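Local atomic coordinates of beta-N-acetylglucosaminidase Nag2 (Vibrio harveyi, PDB entry 6EZR), a protein that probably hydrolyses terminal non-reducing N-acetyl-D-hexosamine residues in N-acetyl-beta-D-hexosaminides, as a member of glycosyl hydrolase family 20. Residues R262-G267 with R573-Q578; K482-W487 with K498-Y503. One frame throughout, in Å; residues are numbered along the deposited sequence.

How the contacts relate
Both contacts pair parallel strands of one curled sheet, the barrel of the catalytic domain. Contact 1 joins strand 265-271 to strand 574-581, far apart in sequence; contact 2 joins neighbours in the chain and is nested inside the loop that contact 1 closes. Their centres lie about 14 Å apart. They touch inside the barrel, where Y265 OH and Y503 OH are 2.7 Å apart, a probable hydrogen bond. W575 CZ2 also packs on V501 CG2 at 3.6 Å. The Q578 side chain is about 11 Å from that of D532, which binds N-acetyl-D-glucosamine. The W487 side chain is about 9 Å from those of R274, which also binds the sugar, and E438, the predicted proton donor.

Contact 1 (R262-G267 with R573-Q578); sequences RFRYRG and RIWGIQ
Y265 joins R262-G267 to R573-Q578 through both its backbone and its ring. Three backbone hydrogen bonds form the parallel ladder: Y265 N to W575 O (3.1 Å), I577 N to Y265 O (3.0 Å) and G267 N to I577 O (3.1 Å). A water extends it, accepting from R264 N and donating to W575 O.

Among side chains, Y265 OH donates to Q578 OE1 at 2.5 Å. OE1 lies at the tyrosine ring edge, but the hydroxyl sits above the amide carbonyl plane. Q578 NE2 is held by Q524 and H298.

The apolar contacts fall into two groups. I577 CD1 sits over one face of the F263 ring in a CH-pi contact, 3.5 Å from its centroid. F263 CE1 also meets I574 CG2. The Y265 chi1 of -174° sets CG opposite the main-chain N and brings CD2 to 3.3 Å from W575 CE3. The tyrosine ring and the six-membered ring of W575 are near parallel (30°) but slid apart, with little overlap.

At G576 a CB would run into the preceding carbonyl oxygen and Y265 O. Its CA lies 3.3 Å from Y265 O in a CA-H...O contact. Joining strands 265-271 and 574-581 in parallel closes the TIM barrel of the family 20 catalytic domain.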
# COMPACT_ATOMS: atom_id res chain seq x y z
N ARG A 262 -13.25 -17.75 -3.93
CA ARG A 262 -12.17 -18.76 -3.83
C ARG A 262 -11.46 -18.71 -2.48
O ARG A 262 -11.24 -19.74 -1.87
CB ARG A 262 -11.13 -18.60 -4.94
CG ARG A 262 -10.57 -19.91 -5.45
CD ARG A 262 -9.17 -20.25 -4.98
NE ARG A 262 -8.17 -19.81 -5.94
CZ ARG A 262 -6.99 -20.39 -6.18
NH1 ARG A 262 -6.18 -19.86 -7.09
NH2 ARG A 262 -6.60 -21.50 -5.53
N PHE A 263 -11.12 -17.50 -2.03
CA PHE A 263 -10.43 -17.28 -0.74
C PHE A 263 -11.26 -16.41 0.22
O PHE A 263 -12.00 -15.53 -0.22
CB PHE A 263 -9.08 -16.61 -0.98
CG PHE A 263 -8.07 -17.50 -1.64
CD1 PHE A 263 -7.48 -18.53 -0.93
CD2 PHE A 263 -7.71 -17.31 -2.96
CE1 PHE A 263 -6.54 -19.36 -1.52
CE2 PHE A 263 -6.76 -18.13 -3.57
CZ PHE A 263 -6.18 -19.16 -2.85
N ARG A 264 -11.11 -16.67 1.52
CA ARG A 264 -11.84 -15.92 2.56
C ARG A 264 -11.31 -14.49 2.75
O ARG A 264 -12.10 -13.54 2.85
CB ARG A 264 -11.82 -16.67 3.90
CG ARG A 264 -12.55 -18.01 3.85
CD ARG A 264 -12.67 -18.71 5.20
NE ARG A 264 -11.42 -18.81 5.96
CZ ARG A 264 -10.39 -19.62 5.68
NH1 ARG A 264 -10.42 -20.43 4.62
NH2 ARG A 264 -9.32 -19.61 6.46
N TYR A 265 -9.99 -14.35 2.82
CA TYR A 265 -9.33 -13.06 2.98
C TYR A 265 -8.92 -12.55 1.60
O TYR A 265 -8.14 -13.19 0.91
CB TYR A 265 -8.10 -13.23 3.88
CG TYR A 265 -7.37 -11.95 4.27
CD1 TYR A 265 -6.51 -11.31 3.38
CD2 TYR A 265 -7.50 -11.42 5.55
CE1 TYR A 265 -5.83 -10.15 3.75
CE2 TYR A 265 -6.82 -10.27 5.93
CZ TYR A 265 -5.99 -9.63 5.03
OH TYR A 265 -5.33 -8.48 5.40
N ARG A 266 -9.48 -11.40 1.20
CA ARG A 266 -9.20 -10.78 -0.11
C ARG A 266 -8.93 -9.30 0.14
O ARG A 266 -9.87 -8.51 0.22
CB ARG A 266 -10.37 -10.97 -1.08
CG ARG A 266 -10.83 -12.42 -1.20
CD ARG A 266 -11.97 -12.61 -2.20
NE ARG A 266 -13.18 -11.88 -1.82
CZ ARG A 266 -14.00 -12.20 -0.81
NH1 ARG A 266 -13.78 -13.26 -0.04
NH2 ARG A 266 -15.05 -11.43 -0.57
N GLY A 267 -7.66 -8.93 0.26
CA GLY A 267 -7.29 -7.62 0.77
C GLY A 267 -6.38 -6.73 -0.06
O GLY A 267 -5.75 -7.16 -1.05
N ARG A 573 -5.13 -23.51 6.54
CA ARG A 573 -4.22 -22.47 7.07
C ARG A 573 -4.00 -21.25 6.15
O ARG A 573 -3.49 -20.24 6.62
CB ARG A 573 -2.86 -23.10 7.39
CG ARG A 573 -2.92 -24.24 8.40
CD ARG A 573 -2.50 -23.84 9.80
NE ARG A 573 -2.69 -24.97 10.72
CZ ARG A 573 -1.92 -26.06 10.80
NH1 ARG A 573 -0.84 -26.22 10.02
NH2 ARG A 573 -2.22 -27.01 11.69
N ILE A 574 -4.35 -21.35 4.87
CA ILE A 574 -4.29 -20.19 3.97
C ILE A 574 -5.53 -19.31 4.16
O ILE A 574 -6.63 -19.69 3.76
CB ILE A 574 -4.15 -20.60 2.49
CG1 ILE A 574 -2.97 -21.58 2.27
CG2 ILE A 574 -4.00 -19.37 1.60
CD1 ILE A 574 -1.63 -21.14 2.84
N TRP A 575 -5.35 -18.14 4.77
CA TRP A 575 -6.42 -17.13 4.89
C TRP A 575 -6.82 -16.65 3.50
O TRP A 575 -8.00 -16.70 3.12
CB TRP A 575 -5.94 -15.93 5.71
CG TRP A 575 -6.30 -15.94 7.16
CD1 TRP A 575 -6.58 -17.02 7.96
CD2 TRP A 575 -6.38 -14.79 8.01
NE1 TRP A 575 -6.85 -16.61 9.25
CE2 TRP A 575 -6.73 -15.24 9.30
CE3 TRP A 575 -6.19 -13.42 7.80
CZ2 TRP A 575 -6.90 -14.36 10.38
CZ3 TRP A 575 -6.36 -12.55 8.86
CH2 TRP A 575 -6.71 -13.02 10.13
N GLY A 576 -5.83 -16.18 2.76
CA GLY A 576 -6.06 -15.74 1.42
C GLY A 576 -4.96 -14.84 0.91
O GLY A 576 -3.79 -15.00 1.27
N ILE A 577 -5.36 -13.91 0.05
CA ILE A 577 -4.44 -13.12 -0.75
C ILE A 577 -4.54 -11.66 -0.35
O ILE A 577 -5.61 -11.19 0.07
CB ILE A 577 -4.72 -13.29 -2.28
CG1 ILE A 577 -4.08 -14.58 -2.80
CG2 ILE A 577 -4.08 -12.19 -3.11
CD1 ILE A 577 -4.65 -15.87 -2.25
N GLN A 578 -3.42 -10.96 -0.47
CA GLN A 578 -3.39 -9.51 -0.35
C GLN A 578 -2.51 -8.86 -1.41
O GLN A 578 -1.48 -9.40 -1.80
CB GLN A 578 -2.91 -9.10 1.04
CG GLN A 578 -3.46 -7.75 1.44
CD GLN A 578 -3.09 -7.35 2.84
OE1 GLN A 578 -3.96 -7.20 3.69
NE2 GLN A 578 -1.79 -7.18 3.09
O HOH W 1 -9.66 -18.94 2.34

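Contact 2 (K482-W487 with K498-Y503); sequences KRMLGW and KDTVIY
R483 reaches across from K482-W487 to the backbone of K498-Y503. Its CB starts an extended chain, with CG pointing away from the main-chain N (chi1 -166°). CG passes 3.5 Å from D499 O, and CD stays alongside the same oxygen. NE then donates to D499 O at 2.6 Å. This bond is nearly straight (172°) and lies in both the guanidinium and the carbonyl plane. CZ lies under V501 CG2, which covers the centre of one guanidinium face. At the tip, NH2 adds a weak bond to D499 O and another weak one to a water. That water donates to K498 O and, weakly, to T500 O. NH2 also forms a salt bridge with D520, and NH1 packs near W575. The D499 carbonyl at its edge, the V501 methyl over its face and the D520 carboxylate together fix the guanidinium.

Beyond it the strands run parallel. V501 N donates a hydrogen bond to M484 O, G486 N to V501 O (2.8 Å) and Y503 N to G486 O (2.8 Å). This pair, 483-487 with 501-504, forms two consecutive strands of the TIM barrel, and its L485, V501, W487 and Y503 side chains share one face of the sheet.

On that face L485 CD1 lies beside V501 CB at 3.6 Å. L485 CG and CD2 meet Y503 CE1. The edge of the Y503 ring turns toward the face of the six-membered ring of W487, offset, with planes at 88°. Y503 CB packs 3.4 Å from W487 CE3. The polar ends point to other strands: the Y503 hydroxyl turns to Y265 of contact 1, and W487 NE1 is hydrogen-bonded to E367.

Away from that face, M484 and T500 run side by side. M484 CE comes within 3.3 Å of T500 OG1, whose hydrogen-bond partner is E474 on helix 465-479.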
# COMPACT_ATOMS: atom_id res chain seq x y z
N LYS A 482 -7.69 -9.14 20.87
CA LYS A 482 -7.14 -9.03 19.51
C LYS A 482 -6.14 -10.13 19.23
O LYS A 482 -5.36 -10.53 20.11
CB LYS A 482 -6.46 -7.68 19.29
CG LYS A 482 -7.32 -6.46 19.58
CD LYS A 482 -8.62 -6.47 18.80
CE LYS A 482 -9.38 -5.17 19.03
NZ LYS A 482 -10.71 -5.17 18.39
N ARG A 483 -6.16 -10.60 17.99
CA ARG A 483 -5.22 -11.60 17.50
C ARG A 483 -4.10 -10.87 16.75
O ARG A 483 -4.37 -10.01 15.92
CB ARG A 483 -5.93 -12.59 16.59
CG ARG A 483 -5.15 -13.85 16.30
CD ARG A 483 -5.78 -14.67 15.19
NE ARG A 483 -4.91 -15.77 14.77
CZ ARG A 483 -5.24 -16.75 13.94
NH1 ARG A 483 -6.46 -16.80 13.39
NH2 ARG A 483 -4.35 -17.69 13.64
N MET A 484 -2.86 -11.21 17.05
CA MET A 484 -1.73 -10.52 16.44
C MET A 484 -1.48 -10.99 15.00
O MET A 484 -1.58 -12.18 14.70
CB MET A 484 -0.47 -10.70 17.27
CG MET A 484 0.61 -9.68 16.96
SD MET A 484 1.90 -9.63 18.22
CE MET A 484 2.88 -11.05 17.74
N LEU A 485 -1.15 -10.03 14.14
CA LEU A 485 -0.72 -10.26 12.76
C LEU A 485 0.71 -9.71 12.59
O LEU A 485 1.07 -8.70 13.19
CB LEU A 485 -1.68 -9.56 11.79
CG LEU A 485 -2.96 -10.29 11.34
CD1 LEU A 485 -3.68 -11.03 12.45
CD2 LEU A 485 -3.92 -9.32 10.67
N GLY A 486 1.51 -10.37 11.77
CA GLY A 486 2.88 -9.93 11.52
C GLY A 486 3.37 -10.23 10.12
O GLY A 486 2.79 -11.05 9.42
N TRP A 487 4.45 -9.55 9.73
CA TRP A 487 5.07 -9.78 8.43
C TRP A 487 5.93 -11.05 8.42
O TRP A 487 6.33 -11.55 9.47
CB TRP A 487 5.94 -8.59 8.05
CG TRP A 487 5.18 -7.35 7.70
CD1 TRP A 487 5.29 -6.13 8.30
CD2 TRP A 487 4.22 -7.19 6.65
NE1 TRP A 487 4.44 -5.23 7.71
CE2 TRP A 487 3.78 -5.85 6.68
CE3 TRP A 487 3.68 -8.05 5.68
CZ2 TRP A 487 2.82 -5.36 5.80
CZ3 TRP A 487 2.73 -7.56 4.80
CH2 TRP A 487 2.31 -6.23 4.87
N LYS A 498 2.05 -19.56 17.53
CA LYS A 498 1.40 -20.06 16.32
C LYS A 498 0.01 -19.46 16.05
O LYS A 498 -0.58 -19.74 15.01
CB LYS A 498 1.32 -21.60 16.35
CG LYS A 498 2.66 -22.32 16.48
CD LYS A 498 3.51 -22.19 15.22
CE LYS A 498 4.96 -22.59 15.44
NZ LYS A 498 5.13 -24.06 15.38
N ASP A 499 -0.51 -18.66 16.99
CA ASP A 499 -1.72 -17.86 16.74
C ASP A 499 -1.47 -16.53 16.00
O ASP A 499 -2.43 -15.90 15.55
CB ASP A 499 -2.45 -17.58 18.06
CG ASP A 499 -2.93 -18.86 18.75
OD1 ASP A 499 -3.46 -19.76 18.05
OD2 ASP A 499 -2.79 -18.96 19.99
N THR A 500 -0.21 -16.12 15.88
CA THR A 500 0.15 -14.93 15.12
C THR A 500 0.00 -15.24 13.63
O THR A 500 0.61 -16.18 13.14
CB THR A 500 1.58 -14.46 15.45
OG1 THR A 500 1.61 -13.95 16.79
CG2 THR A 500 2.07 -13.35 14.50
N VAL A 501 -0.81 -14.45 12.93
CA VAL A 501 -1.03 -14.64 11.48
C VAL A 501 0.11 -13.98 10.73
O VAL A 501 0.43 -12.83 10.96
CB VAL A 501 -2.36 -14.05 10.99
CG1 VAL A 501 -2.51 -14.19 9.47
CG2 VAL A 501 -3.53 -14.73 11.67
N ILE A 502 0.71 -14.74 9.81
CA ILE A 502 1.90 -14.34 9.07
C ILE A 502 1.50 -13.85 7.69
O ILE A 502 0.78 -14.54 6.97
CB ILE A 502 2.88 -15.53 8.97
CG1 ILE A 502 3.20 -16.07 10.37
CG2 ILE A 502 4.16 -15.17 8.23
CD1 ILE A 502 3.75 -15.03 11.35
N TYR A 503 1.95 -12.65 7.33
CA TYR A 503 1.74 -12.08 6.00
C TYR A 503 3.03 -12.34 5.23
O TYR A 503 4.05 -11.68 5.47
CB TYR A 503 1.41 -10.58 6.11
CG TYR A 503 -0.04 -10.27 6.47
CD1 TYR A 503 -0.65 -10.88 7.57
CD2 TYR A 503 -0.80 -9.36 5.73
CE1 TYR A 503 -1.97 -10.60 7.92
CE2 TYR A 503 -2.13 -9.08 6.07
CZ TYR A 503 -2.70 -9.70 7.17
OH TYR A 503 -4.01 -9.45 7.54
O HOH W 2 -1.64 -18.10 13.18